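Local coordinates for 3'-5'-exonuclease (Saccharomyces cerevisiae, PDB 3E2V), which probably cuts double-stranded DNA without obvious specificity and degrades it from the 3' end towards the 5' end, as a magnesium-dependent hydrolase of the TatD family, at residues A[28-33]-A[336-341]; A[122-127]-A[177-182]; A[205-210]-A[259-264]; A[285-290]-A[370-375]. One frame throughout, in Å; residues are numbered along the deposited sequence. Where two conformers were deposited one is given.

Contact 1. Residues A[28-33]-A[336-341]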
loop_
_atom_site.group_PDB
_atom_site.type_symbol
_atom_site.label_atom_id
_atom_site.label_comp_id
_atom_site.label_asym_id
_atom_site.label_seq_id
_atom_site.Cartn_x
_atom_site.Cartn_y
_atom_site.Cartn_z
ATOM N N GLY A 28 6.118 12.430 -14.970
ATOM C CA GLY A 28 6.441 13.803 -15.331
ATOM C C GLY A 28 5.261 14.758 -15.327
ATOM O O GLY A 28 5.398 15.906 -15.778
ATOM N N ILE A 29 4.133 14.324 -14.784
ATOM C CA ILE A 29 2.894 15.091 -14.802
ATOM C C ILE A 29 2.546 15.608 -13.401
ATOM O O ILE A 29 2.518 14.841 -12.434
ATOM C CB ILE A 29 1.767 14.227 -15.386
ATOM C CG1 ILE A 29 2.064 13.894 -16.850
ATOM C CG2 ILE A 29 0.420 14.946 -15.276
ATOM C CD1 ILE A 29 1.227 12.749 -17.372
ATOM N N TYR A 30 2.317 16.917 -13.304
ATOM C CA TYR A 30 2.047 17.610 -12.041
ATOM C C TYR A 30 0.877 18.572 -12.251
ATOM O O TYR A 30 0.891 19.369 -13.183
ATOM C CB TYR A 30 3.277 18.398 -11.584
ATOM C CG TYR A 30 4.541 17.583 -11.439
ATOM C CD1 TYR A 30 4.977 17.162 -10.184
ATOM C CD2 TYR A 30 5.313 17.244 -12.553
ATOM C CE1 TYR A 30 6.146 16.413 -10.048
ATOM C CE2 TYR A 30 6.478 16.475 -12.423
ATOM C CZ TYR A 30 6.893 16.074 -11.164
ATOM O OH TYR A 30 8.052 15.340 -11.057
ATOM N N ASN A 31 -0.145 18.488 -11.401
ATOM C CA ASN A 31 -1.348 19.317 -11.589
ATOM C C ASN A 31 -1.896 19.192 -13.032
ATOM O O ASN A 31 -2.370 20.171 -13.607
ATOM C CB ASN A 31 -1.062 20.807 -11.284
ATOM C CG ASN A 31 -0.158 21.023 -10.063
ATOM O OD1 ASN A 31 0.850 21.731 -10.147
ATOM N ND2 ASN A 31 -0.522 20.428 -8.928
ATOM N N GLY A 32 -1.774 18.012 -13.637
ATOM C CA GLY A 32 -2.356 17.746 -14.957
ATOM C C GLY A 32 -1.546 18.226 -16.148
ATOM O O GLY A 32 -2.009 18.147 -17.287
ATOM N N LYS A 33 -0.337 18.701 -15.861
ATOM C CA LYS A 33 0.556 19.296 -16.834
ATOM C C LYS A 33 1.862 18.511 -16.871
ATOM O O LYS A 33 2.432 18.200 -15.823
ATOM C CB LYS A 33 0.811 20.753 -16.427
ATOM C CG LYS A 33 1.949 21.461 -17.114
ATOM C CD LYS A 33 1.903 22.964 -16.819
ATOM C CE LYS A 33 3.083 23.696 -17.429
ATOM N NZ LYS A 33 3.224 25.057 -16.827
ATOM N N VAL A 336 15.711 19.268 -7.617
ATOM C CA VAL A 336 15.415 20.496 -8.375
ATOM C C VAL A 336 13.912 20.680 -8.534
ATOM O O VAL A 336 13.134 19.728 -8.381
ATOM C CB VAL A 336 16.067 20.477 -9.777
ATOM C CG1 VAL A 336 17.596 20.507 -9.689
ATOM C CG2 VAL A 336 15.600 19.271 -10.600
ATOM N N LYS A 337 13.482 21.897 -8.866
ATOM C CA LYS A 337 12.059 22.139 -9.110
ATOM C C LYS A 337 11.618 21.346 -10.351
ATOM O O LYS A 337 12.436 21.036 -11.225
ATOM C CB LYS A 337 11.767 23.636 -9.299
ATOM C CG LYS A 337 12.179 24.525 -8.111
ATOM C CD LYS A 337 12.064 26.033 -8.438
ATOM C CE LYS A 337 12.976 26.468 -9.616
ATOM N NZ LYS A 337 14.410 26.851 -9.298
ATOM N N LYS A 338 10.335 21.003 -10.415
ATOM C CA LYS A 338 9.832 20.158 -11.512
ATOM C C LYS A 338 10.132 20.711 -12.920
ATOM O O LYS A 338 10.335 19.941 -13.851
ATOM C CB LYS A 338 8.333 19.883 -11.341
ATOM C CG LYS A 338 7.489 21.155 -11.258
ATOM C CD LYS A 338 6.022 20.836 -11.061
ATOM C CE LYS A 338 5.187 22.108 -10.935
ATOM N NZ LYS A 338 5.401 22.804 -9.649
ATOM N N ASN A 339 10.181 22.035 -13.061
ATOM C CA ASN A 339 10.467 22.643 -14.366
ATOM C C ASN A 339 11.956 22.680 -14.731
ATOM O O ASN A 339 12.326 23.114 -15.830
ATOM C CB ASN A 339 9.867 24.054 -14.458
ATOM C CG ASN A 339 10.497 25.024 -13.476
ATOM O OD1 ASN A 339 10.818 24.665 -12.347
ATOM N ND2 ASN A 339 10.649 26.273 -13.896
ATOM N N LYS A 340 12.805 22.202 -13.821
ATOM C CA LYS A 340 14.255 22.169 -14.019
ATOM C C LYS A 340 14.810 20.762 -14.223
ATOM O O LYS A 340 15.994 20.601 -14.512
ATOM C CB LYS A 340 14.971 22.840 -12.829
ATOM C CG LYS A 340 14.581 24.296 -12.591
ATOM C CD LYS A 340 14.995 25.181 -13.749
ATOM C CE LYS A 340 14.669 26.628 -13.454
ATOM N NZ LYS A 340 15.220 27.499 -14.525
ATOM N N LEU A 341 13.961 19.739 -14.091
ATOM C CA LEU A 341 14.436 18.361 -14.177
ATOM C C LEU A 341 14.802 17.942 -15.612
ATOM O O LEU A 341 15.792 17.252 -15.831
ATOM C CB LEU A 341 13.414 17.386 -13.589
ATOM C CG LEU A 341 13.944 15.957 -13.570
ATOM C CD1 LEU A 341 15.073 15.821 -12.542
ATOM C CD2 LEU A 341 12.881 14.949 -13.306
#

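Contact 2. Residues A[122-127]-A[177-182]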
loop_
_atom_site.group_PDB
_atom_site.type_symbol
_atom_site.label_atom_id
_atom_site.label_comp_id
_atom_site.label_asym_id
_atom_site.label_seq_id
_atom_site.Cartn_x
_atom_site.Cartn_y
_atom_site.Cartn_z
ATOM N N SER A 122 -26.775 7.926 -3.911
ATOM C CA SER A 122 -27.799 7.138 -4.584
ATOM C C SER A 122 -27.365 5.727 -4.947
ATOM O O SER A 122 -28.198 4.865 -5.215
ATOM C CB SER A 122 -28.223 7.838 -5.879
ATOM O OG SER A 122 -27.215 7.720 -6.874
ATOM N N LEU A 123 -26.060 5.482 -4.966
ATOM C CA LEU A 123 -25.544 4.278 -5.622
ATOM C C LEU A 123 -25.842 2.990 -4.875
ATOM O O LEU A 123 -26.182 1.977 -5.495
ATOM C CB LEU A 123 -24.043 4.399 -5.905
ATOM C CG LEU A 123 -23.604 5.352 -7.018
ATOM C CD1 LEU A 123 -22.105 5.241 -7.182
ATOM C CD2 LEU A 123 -24.310 5.077 -8.336
ATOM N N TYR A 124 -25.720 3.018 -3.551
ATOM C CA TYR A 124 -25.922 1.790 -2.786
ATOM C C TYR A 124 -27.311 1.206 -3.011
ATOM O O TYR A 124 -27.445 0.024 -3.324
ATOM C CB TYR A 124 -25.689 2.003 -1.295
ATOM C CG TYR A 124 -25.821 0.716 -0.522
ATOM C CD1 TYR A 124 -25.013 -0.374 -0.825
ATOM C CD2 TYR A 124 -26.751 0.585 0.503
ATOM C CE1 TYR A 124 -25.126 -1.564 -0.140
ATOM C CE2 TYR A 124 -26.868 -0.618 1.210
ATOM C CZ TYR A 124 -26.044 -1.680 0.881
ATOM O OH TYR A 124 -26.136 -2.891 1.557
ATOM N N ALA A 125 -28.337 2.039 -2.860
ATOM C CA ALA A 125 -29.708 1.561 -3.014
ATOM C C ALA A 125 -29.937 1.022 -4.420
ATOM O O ALA A 125 -30.677 0.056 -4.594
ATOM C CB ALA A 125 -30.717 2.666 -2.677
ATOM N N LYS A 126 -29.283 1.638 -5.414
ATOM C CA LYS A 126 -29.416 1.220 -6.816
ATOM C C LYS A 126 -28.741 -0.128 -7.066
ATOM O O LYS A 126 -29.251 -0.953 -7.819
ATOM C CB LYS A 126 -28.903 2.301 -7.784
ATOM C CG LYS A 126 -29.810 3.560 -7.827
ATOM C CD LYS A 126 -29.467 4.552 -8.947
ATOM C CE LYS A 126 -28.092 5.226 -8.791
ATOM N NZ LYS A 126 -27.972 6.497 -9.604
ATOM N N VAL A 127 -27.597 -0.354 -6.421
ATOM C CA VAL A 127 -26.906 -1.638 -6.541
ATOM C C VAL A 127 -27.733 -2.754 -5.906
ATOM O O VAL A 127 -27.903 -3.824 -6.497
ATOM C CB VAL A 127 -25.495 -1.576 -5.892
ATOM C CG1 VAL A 127 -24.885 -2.964 -5.787
ATOM C CG2 VAL A 127 -24.584 -0.659 -6.697
ATOM N N GLN A 177 -18.500 1.674 0.453
ATOM C CA GLN A 177 -17.187 1.233 0.933
ATOM C C GLN A 177 -17.298 -0.087 1.680
ATOM O O GLN A 177 -16.524 -1.023 1.443
ATOM C CB GLN A 177 -16.548 2.286 1.834
ATOM C CG GLN A 177 -16.132 3.563 1.106
ATOM C CD GLN A 177 -15.287 4.473 1.982
ATOM O OE1 GLN A 177 -14.631 4.010 2.932
ATOM N NE2 GLN A 177 -15.277 5.762 1.657
ATOM N N LYS A 178 -18.235 -0.166 2.615
ATOM C CA LYS A 178 -18.341 -1.364 3.453
ATOM C C LYS A 178 -18.708 -2.576 2.606
ATOM O O LYS A 178 -18.119 -3.657 2.758
ATOM C CB LYS A 178 -19.373 -1.148 4.566
ATOM C CG LYS A 178 -18.869 -0.217 5.662
ATOM C CD LYS A 178 -20.018 0.236 6.577
ATOM C CE LYS A 178 -20.452 -0.833 7.543
ATOM N NZ LYS A 178 -21.715 -0.363 8.227
ATOM N N VAL A 179 -19.689 -2.418 1.719
ATOM C CA VAL A 179 -20.127 -3.567 0.918
ATOM C C VAL A 179 -19.006 -4.114 0.023
ATOM O O VAL A 179 -18.782 -5.328 -0.026
ATOM C CB VAL A 179 -21.372 -3.248 0.069
ATOM C CG1 VAL A 179 -21.718 -4.431 -0.816
ATOM C CG2 VAL A 179 -22.550 -2.939 0.975
ATOM N N PHE A 180 -18.306 -3.225 -0.679
ATOM C CA PHE A 180 -17.296 -3.684 -1.633
ATOM C C PHE A 180 -15.943 -4.024 -1.016
ATOM O O PHE A 180 -15.190 -4.785 -1.599
ATOM C CB PHE A 180 -17.258 -2.769 -2.860
ATOM C CG PHE A 180 -18.478 -2.928 -3.703
ATOM C CD1 PHE A 180 -18.642 -4.084 -4.462
ATOM C CD2 PHE A 180 -19.514 -2.001 -3.643
ATOM C CE1 PHE A 180 -19.816 -4.286 -5.215
ATOM C CE2 PHE A 180 -20.695 -2.199 -4.377
ATOM C CZ PHE A 180 -20.849 -3.335 -5.146
ATOM N N PHE A 181 -15.661 -3.506 0.178
ATOM C CA PHE A 181 -14.542 -4.059 0.963
ATOM C C PHE A 181 -14.851 -5.530 1.272
ATOM O O PHE A 181 -14.025 -6.426 1.030
ATOM C CB PHE A 181 -14.355 -3.229 2.237
ATOM C CG PHE A 181 -13.282 -3.726 3.183
ATOM C CD1 PHE A 181 -12.104 -4.339 2.726
ATOM C CD2 PHE A 181 -13.420 -3.483 4.539
ATOM C CE1 PHE A 181 -11.119 -4.748 3.641
ATOM C CE2 PHE A 181 -12.455 -3.869 5.453
ATOM C CZ PHE A 181 -11.299 -4.497 5.020
ATOM N N GLU A 182 -16.049 -5.778 1.799
ATOM C CA GLU A 182 -16.408 -7.131 2.180
ATOM C C GLU A 182 -16.484 -8.094 0.995
ATOM O O GLU A 182 -15.994 -9.216 1.095
ATOM C CB GLU A 182 -17.714 -7.148 2.976
ATOM C CG GLU A 182 -18.129 -8.562 3.382
ATOM C CD GLU A 182 -19.208 -8.576 4.437
ATOM O OE1 GLU A 182 -19.367 -7.575 5.167
ATOM O OE2 GLU A 182 -19.898 -9.611 4.531
#

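Contact 3. Residues A[205-210]-A[259-264]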
loop_
_atom_site.group_PDB
_atom_site.type_symbol
_atom_site.label_atom_id
_atom_site.label_comp_id
_atom_site.label_asym_id
_atom_site.label_seq_id
_atom_site.Cartn_x
_atom_site.Cartn_y
_atom_site.Cartn_z
ATOM N N SER A 205 -9.503 6.593 9.507
ATOM C CA SER A 205 -10.623 7.135 10.297
ATOM C C SER A 205 -11.835 6.210 10.383
ATOM O O SER A 205 -12.969 6.657 10.545
ATOM C CB SER A 205 -11.038 8.525 9.781
ATOM O OG SER A 205 -9.902 9.374 9.713
ATOM N N ALA A 206 -11.586 4.908 10.266
ATOM C CA ALA A 206 -12.642 3.913 10.157
ATOM C C ALA A 206 -12.329 2.683 11.015
ATOM O O ALA A 206 -12.740 1.584 10.674
ATOM C CB ALA A 206 -12.800 3.500 8.696
ATOM N N CYS A 207 -11.612 2.857 12.122
ATOM C CA CYS A 207 -11.059 1.692 12.799
ATOM C C CYS A 207 -12.121 0.708 13.264
ATOM O O CYS A 207 -12.004 -0.500 13.011
ATOM C CB CYS A 207 -10.148 2.113 13.947
ATOM S SG CYS A 207 -9.107 0.734 14.540
ATOM N N ASP A 208 -13.158 1.193 13.944
ATOM C CA ASP A 208 -14.145 0.264 14.490
ATOM C C ASP A 208 -14.854 -0.543 13.396
ATOM O O ASP A 208 -14.992 -1.763 13.526
ATOM C CB ASP A 208 -15.162 0.973 15.391
ATOM C CG ASP A 208 -14.584 1.360 16.739
ATOM O OD1 ASP A 208 -13.540 0.811 17.168
ATOM O OD2 ASP A 208 -15.201 2.229 17.384
ATOM N N ASP A 209 -15.262 0.123 12.307
ATOM C CA ASP A 209 -15.937 -0.583 11.221
ATOM C C ASP A 209 -14.996 -1.534 10.480
ATOM O O ASP A 209 -15.410 -2.608 10.044
ATOM C CB ASP A 209 -16.553 0.395 10.226
ATOM C CG ASP A 209 -17.815 1.079 10.762
ATOM O OD1 ASP A 209 -18.243 0.770 11.897
ATOM O OD2 ASP A 209 -18.379 1.928 10.047
ATOM N N PHE A 210 -13.732 -1.136 10.343
ATOM C CA PHE A 210 -12.705 -1.945 9.666
ATOM C C PHE A 210 -12.494 -3.224 10.464
ATOM O O PHE A 210 -12.517 -4.327 9.910
ATOM C CB PHE A 210 -11.438 -1.083 9.615
ATOM C CG PHE A 210 -10.225 -1.713 8.962
ATOM C CD1 PHE A 210 -10.093 -1.748 7.574
ATOM C CD2 PHE A 210 -9.149 -2.128 9.743
ATOM C CE1 PHE A 210 -8.922 -2.249 6.974
ATOM C CE2 PHE A 210 -7.975 -2.641 9.152
ATOM C CZ PHE A 210 -7.882 -2.710 7.759
ATOM N N ALA A 259 -3.197 5.535 19.481
ATOM C CA ALA A 259 -2.743 4.397 20.295
ATOM C C ALA A 259 -3.874 3.388 20.534
ATOM O O ALA A 259 -3.648 2.183 20.510
ATOM C CB ALA A 259 -2.168 4.878 21.625
ATOM N N ILE A 260 -5.091 3.886 20.751
ATOM C CA ILE A 260 -6.249 3.011 20.945
ATOM C C ILE A 260 -6.542 2.219 19.663
ATOM O O ILE A 260 -6.785 1.011 19.712
ATOM C CB ILE A 260 -7.500 3.821 21.391
ATOM C CG1 ILE A 260 -7.264 4.439 22.782
ATOM C CG2 ILE A 260 -8.743 2.932 21.433
ATOM C CD1 ILE A 260 -8.264 5.542 23.169
ATOM N N ASP A 261 -6.479 2.900 18.522
ATOM C CA ASP A 261 -6.685 2.224 17.236
ATOM C C ASP A 261 -5.636 1.144 17.027
ATOM O O ASP A 261 -5.961 0.031 16.574
ATOM C CB ASP A 261 -6.536 3.193 16.059
ATOM C CG ASP A 261 -7.594 4.254 16.012
ATOM O OD1 ASP A 261 -8.709 4.038 16.548
ATOM O OD2 ASP A 261 -7.286 5.313 15.400
ATOM N N LEU A 262 -4.378 1.466 17.337
ATOM C CA LEU A 262 -3.300 0.490 17.166
ATOM C C LEU A 262 -3.575 -0.781 17.965
ATOM O O LEU A 262 -3.403 -1.879 17.462
ATOM C CB LEU A 262 -1.938 1.070 17.556
ATOM C CG LEU A 262 -0.792 0.055 17.541
ATOM C CD1 LEU A 262 -0.539 -0.478 16.115
ATOM C CD2 LEU A 262 0.491 0.646 18.146
ATOM N N GLN A 263 -3.978 -0.633 19.228
ATOM C CA GLN A 263 -4.246 -1.798 20.053
ATOM C C GLN A 263 -5.417 -2.625 19.484
ATOM O O GLN A 263 -5.368 -3.856 19.495
ATOM C CB GLN A 263 -4.467 -1.384 21.505
ATOM C CG GLN A 263 -3.207 -0.811 22.160
ATOM C CD GLN A 263 -2.020 -1.769 22.074
ATOM O OE1 GLN A 263 -2.143 -2.956 22.388
ATOM N NE2 GLN A 263 -0.871 -1.259 21.649
ATOM N N LYS A 264 -6.442 -1.962 18.961
ATOM C CA LYS A 264 -7.537 -2.699 18.330
ATOM C C LYS A 264 -7.025 -3.523 17.147
ATOM O O LYS A 264 -7.443 -4.677 16.960
ATOM C CB LYS A 264 -8.644 -1.748 17.869
ATOM C CG LYS A 264 -9.441 -1.109 19.029
ATOM C CD LYS A 264 -10.336 0.012 18.535
ATOM C CE LYS A 264 -11.175 0.545 19.687
ATOM N NZ LYS A 264 -11.992 1.733 19.310
#

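Contact 4. Residues A[285-290]-A[370-375]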
loop_
_atom_site.group_PDB
_atom_site.type_symbol
_atom_site.label_atom_id
_atom_site.label_comp_id
_atom_site.label_asym_id
_atom_site.label_seq_id
_atom_site.Cartn_x
_atom_site.Cartn_y
_atom_site.Cartn_z
ATOM N N GLU A 285 2.767 12.699 18.779
ATOM C CA GLU A 285 1.784 11.635 19.030
ATOM C C GLU A 285 2.004 10.450 18.095
ATOM O O GLU A 285 2.024 9.303 18.552
ATOM C CB GLU A 285 0.344 12.147 18.921
ATOM C CG GLU A 285 -0.723 11.074 19.196
ATOM C CD GLU A 285 -2.131 11.485 18.775
ATOM O OE1 GLU A 285 -2.335 12.646 18.316
ATOM O OE2 GLU A 285 -3.039 10.628 18.896
ATOM N N ASN A 286 2.152 10.719 16.795
ATOM C CA ASN A 286 2.484 9.654 15.828
ATOM C C ASN A 286 3.717 8.855 16.274
ATOM O O ASN A 286 3.739 7.621 16.195
ATOM C CB ASN A 286 2.818 10.231 14.442
ATOM C CG ASN A 286 1.624 10.822 13.693
ATOM O OD1 ASN A 286 1.802 11.762 12.911
ATOM N ND2 ASN A 286 0.430 10.250 13.863
ATOM N N LEU A 287 4.777 9.547 16.691
ATOM C CA LEU A 287 5.990 8.853 17.094
ATOM C C LEU A 287 5.745 7.960 18.312
ATOM O O LEU A 287 6.258 6.846 18.370
ATOM C CB LEU A 287 7.136 9.845 17.371
ATOM C CG LEU A 287 7.534 10.811 16.248
ATOM C CD1 LEU A 287 8.713 11.654 16.741
ATOM C CD2 LEU A 287 7.889 10.071 14.959
ATOM N N ALA A 288 4.943 8.451 19.258
ATOM C CA ALA A 288 4.602 7.691 20.470
ATOM C C ALA A 288 3.832 6.430 20.122
ATOM O O ALA A 288 3.998 5.386 20.760
ATOM C CB ALA A 288 3.791 8.553 21.425
ATOM N N VAL A 289 2.977 6.538 19.116
ATOM C CA VAL A 289 2.196 5.390 18.671
ATOM C C VAL A 289 3.124 4.390 17.987
ATOM O O VAL A 289 3.080 3.198 18.295
ATOM C CB VAL A 289 1.037 5.813 17.740
ATOM C CG1 VAL A 289 0.301 4.585 17.224
ATOM C CG2 VAL A 289 0.051 6.715 18.476
ATOM N N VAL A 290 3.979 4.859 17.077
ATOM C CA VAL A 290 4.947 3.981 16.402
ATOM C C VAL A 290 5.835 3.217 17.395
ATOM O O VAL A 290 6.137 2.033 17.180
ATOM C CB VAL A 290 5.764 4.779 15.349
ATOM C CG1 VAL A 290 7.005 4.036 14.895
ATOM C CG2 VAL A 290 4.872 5.085 14.168
ATOM N N SER A 370 14.119 3.761 13.976
ATOM C CA SER A 370 15.156 3.220 14.847
ATOM C C SER A 370 15.409 4.146 16.042
ATOM O O SER A 370 15.542 3.674 17.179
ATOM C CB SER A 370 16.436 2.971 14.050
ATOM O OG SER A 370 17.101 4.184 13.761
ATOM N N GLU A 371 15.438 5.455 15.800
ATOM C CA GLU A 371 15.657 6.418 16.883
ATOM C C GLU A 371 14.468 6.476 17.834
ATOM O O GLU A 371 14.635 6.501 19.060
ATOM C CB GLU A 371 15.979 7.807 16.311
ATOM C CG GLU A 371 17.346 7.879 15.640
ATOM C CD GLU A 371 18.489 7.853 16.646
ATOM O OE1 GLU A 371 18.410 8.601 17.642
ATOM O OE2 GLU A 371 19.444 7.088 16.436
ATOM N N VAL A 372 13.261 6.478 17.280
ATOM C CA VAL A 372 12.052 6.512 18.092
ATOM C C VAL A 372 11.958 5.292 19.013
ATOM O O VAL A 372 11.605 5.418 20.188
ATOM C CB VAL A 372 10.793 6.620 17.201
ATOM C CG1 VAL A 372 9.531 6.336 17.992
ATOM C CG2 VAL A 372 10.717 7.999 16.563
ATOM N N LYS A 373 12.287 4.121 18.481
ATOM C CA LYS A 373 12.165 2.871 19.241
ATOM C C LYS A 373 13.394 2.525 20.062
ATOM O O LYS A 373 13.366 1.553 20.834
ATOM C CB LYS A 373 11.898 1.720 18.282
ATOM C CG LYS A 373 10.512 1.674 17.738
ATOM C CD LYS A 373 10.394 0.455 16.841
ATOM C CE LYS A 373 9.018 -0.144 16.903
ATOM N NZ LYS A 373 8.678 -0.680 18.246
ATOM N N ASP A 374 14.474 3.276 19.883
ATOM C CA ASP A 374 15.748 2.960 20.537
ATOM C C ASP A 374 16.160 1.512 20.212
ATOM O O ASP A 374 16.506 0.711 21.091
ATOM C CB ASP A 374 15.656 3.203 22.054
ATOM C CG ASP A 374 17.011 3.149 22.735
ATOM O OD1 ASP A 374 18.048 3.387 22.067
ATOM O OD2 ASP A 374 17.032 2.861 23.951
ATOM N N VAL A 375 16.073 1.183 18.928
ATOM C CA VAL A 375 16.508 -0.091 18.380
ATOM C C VAL A 375 17.617 0.291 17.436
ATOM O O VAL A 375 17.441 1.196 16.615
ATOM C CB VAL A 375 15.364 -0.798 17.599
ATOM C CG1 VAL A 375 15.863 -2.063 16.895
ATOM C CG2 VAL A 375 14.209 -1.132 18.532
#

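Contact 1. Residues A[28-33]-A[336-341]
Lys-338 lays its aliphatic chain over one face of the Tyr-30 ring, the tight part of the contact. Its CB stands 4.0 Å from the ring centroid, only 10° off the normal, a CH-pi contact. Further out, Lys-338 CD comes to 3.6 Å from Tyr-30 CG, and the two side chains run past each other in opposite directions. Tyr-30 points its ring this way with CG opposite the carbonyl carbon (chi1 -56°), and its OH is hydrogen-bonded to His-36. Both Tyr-30 and Lys-338 rest on Val-353 of strand 351-353. The solvent side is looser: Asn-31 OD1 merely approaches Lys-338 CE at 4.4 Å. Asn-31 and Gly-32 are the two central residues of a type I' turn (Tyr-30 to Lys-33) that joins strands 29-30 and 33-34 in a beta hairpin; both suit its positive phi angles. A leucine in place of Tyr-30 would probably deprive the lysine methylenes of a flat surface and leave His-36 without its hydroxyl partner. With no hydrogen bond across it, the link between the two segments rests on dispersion and on polarised C-H groups meeting pi electrons, while the lysine charge makes a cation-pi contact with Tyr-35.

Contact 2. Residues A[122-127]-A[177-182]
Val-179 is the first residue of 177-182 to meet 122-127: it adjoins the Tyr-124 ring, the two side chains crossing at roughly a right angle. Their closest approach in the model is too short to be trusted, so the detail of this pair is doubtful. The tyrosine spans the gap because its CG is trans to the backbone N (chi1 -177°), which swings the long ring across; with an alanine here, Val-179 would probably lose its cover on this side and a gap would open between the helices. Helix 174-187 is one of the outer helices of the TIM barrel, following strand 156-165, and helix 118-129 packs on it from farther out. Phe-180 comes next. Its CZ meets Val-127 CG1 at 4.1 Å, the methyl lying at the ring edge near its plane, while Val-179 CG1 covers one ring face from within the same helix. Phe-97 stacks with this ring and Phe-228 meets it at a steep angle, a setting that suits an aromatic residue. Phe-181 turns instead to strand 156-165, and Glu-182 forms a salt bridge with Arg-216 of helix 207-219.

Contact 3. Residues A[205-210]-A[259-264]
The amino group of Lys-264 donates to Asp-208 in a salt bridge, NZ to OD1 at 2.8 Å, using the syn lone pair of that oxygen, on the side of its sister atom. Lysine suits the place because its long chain, extended beyond CG, runs across to Asp-208 at the exposed margin, and the last methylenes also pass the acceptor, with CE 3.5 Å from Asp-208 OD1. Being at that margin, the ion pair probably adds less than a buried one would.

Beneath it the packing is closer. Cys-207 points at the other helix, with SG trans to the backbone N (chi1 -165°); Cys-207 SG lies 3.9 Å from Asp-261 CB and 3.8 Å from Asp-261 O. Lys-264 CB lies on the sulfur as well, at 4.2 Å. A small, polarisable side chain fits here, where the backbones come near enough to bring the CA atoms of Cys-207 and Asp-261 to 6.3 Å. The Asp-261 carboxylate touches Cys-207 CB with OD1, but its main partner is elsewhere: OD2 accepts a hydrogen bond from Ser-258 N, just before the first turn of its own helix. Acidic groups are at home at such a start, since they probably gain from the positive end of the helix dipole. Both helices begin here, with Ala-206 as the N-cap of helix 207-219. They follow strands 199-204 and 250-252, so the contact joins the opening turns of successive outer helices in the beta-alpha repeats of a TIM barrel.

Contact 4. Residues A[285-290]-A[370-375]
Val-372 projects from helix 362-373 onto Leu-287 of helix 284-291, the TIM-barrel helix that connects strands 272-276 and 298-300. From its CB, which points at that helix, the side chain forks. CG1 lies 3.3 Å from the backbone O of Leu-287, a methyl resting on a carbonyl oxygen. CG2, opposite the carbonyl carbon of its own residue, goes to the leucine side chain, 3.9 Å from Leu-287 CD2 and 4.1 Å from Leu-287 CB. The two side chains cross nearly at right angles. Valine suits the place because its branch at CB lets one methyl sit on backbone while the other packs on side chain; Tyr-318 of helix 316-325 touches both residues.

Lys-373 works at the end of the same helix. Its chain, bent at the third and fourth torsions, brings CE to 3.6 Å from Val-290 O, and NZ goes on to hydrogen-bond Lys-291 O and Ile-293 O. A positive group is apt here, for it probably compensates the negative end of helix 284-291. Helix 362-373 itself stops in a Schellman motif: Asp-374 adopts a positive phi of 55°, Asp-374 N makes a weak bond to Glu-371 O, and Val-375 N bonds Ser-370 O at 3.1 Å.

From the N terminus, the hairpin at 28-33 opens the longest loop, which contact 1 closes only at 336-341, beyond the last barrel strand. Inside that span contacts 2 and 3 follow one another in series, the first tying an added helix to a barrel helix, the second joining two barrel helices. They touch through Phe-181 and Phe-210. Contact 4 starts within the same span but ends past it, so it crosses contact 1; it ties the helix before strand 298-300 to the C-terminal part of the chain. Contacts 3 and 4 also touch, where Val-289 packs on Ala-259 and Leu-262. Contact 1 stands apart, its nearest atoms about 23 Å from those of contact 2.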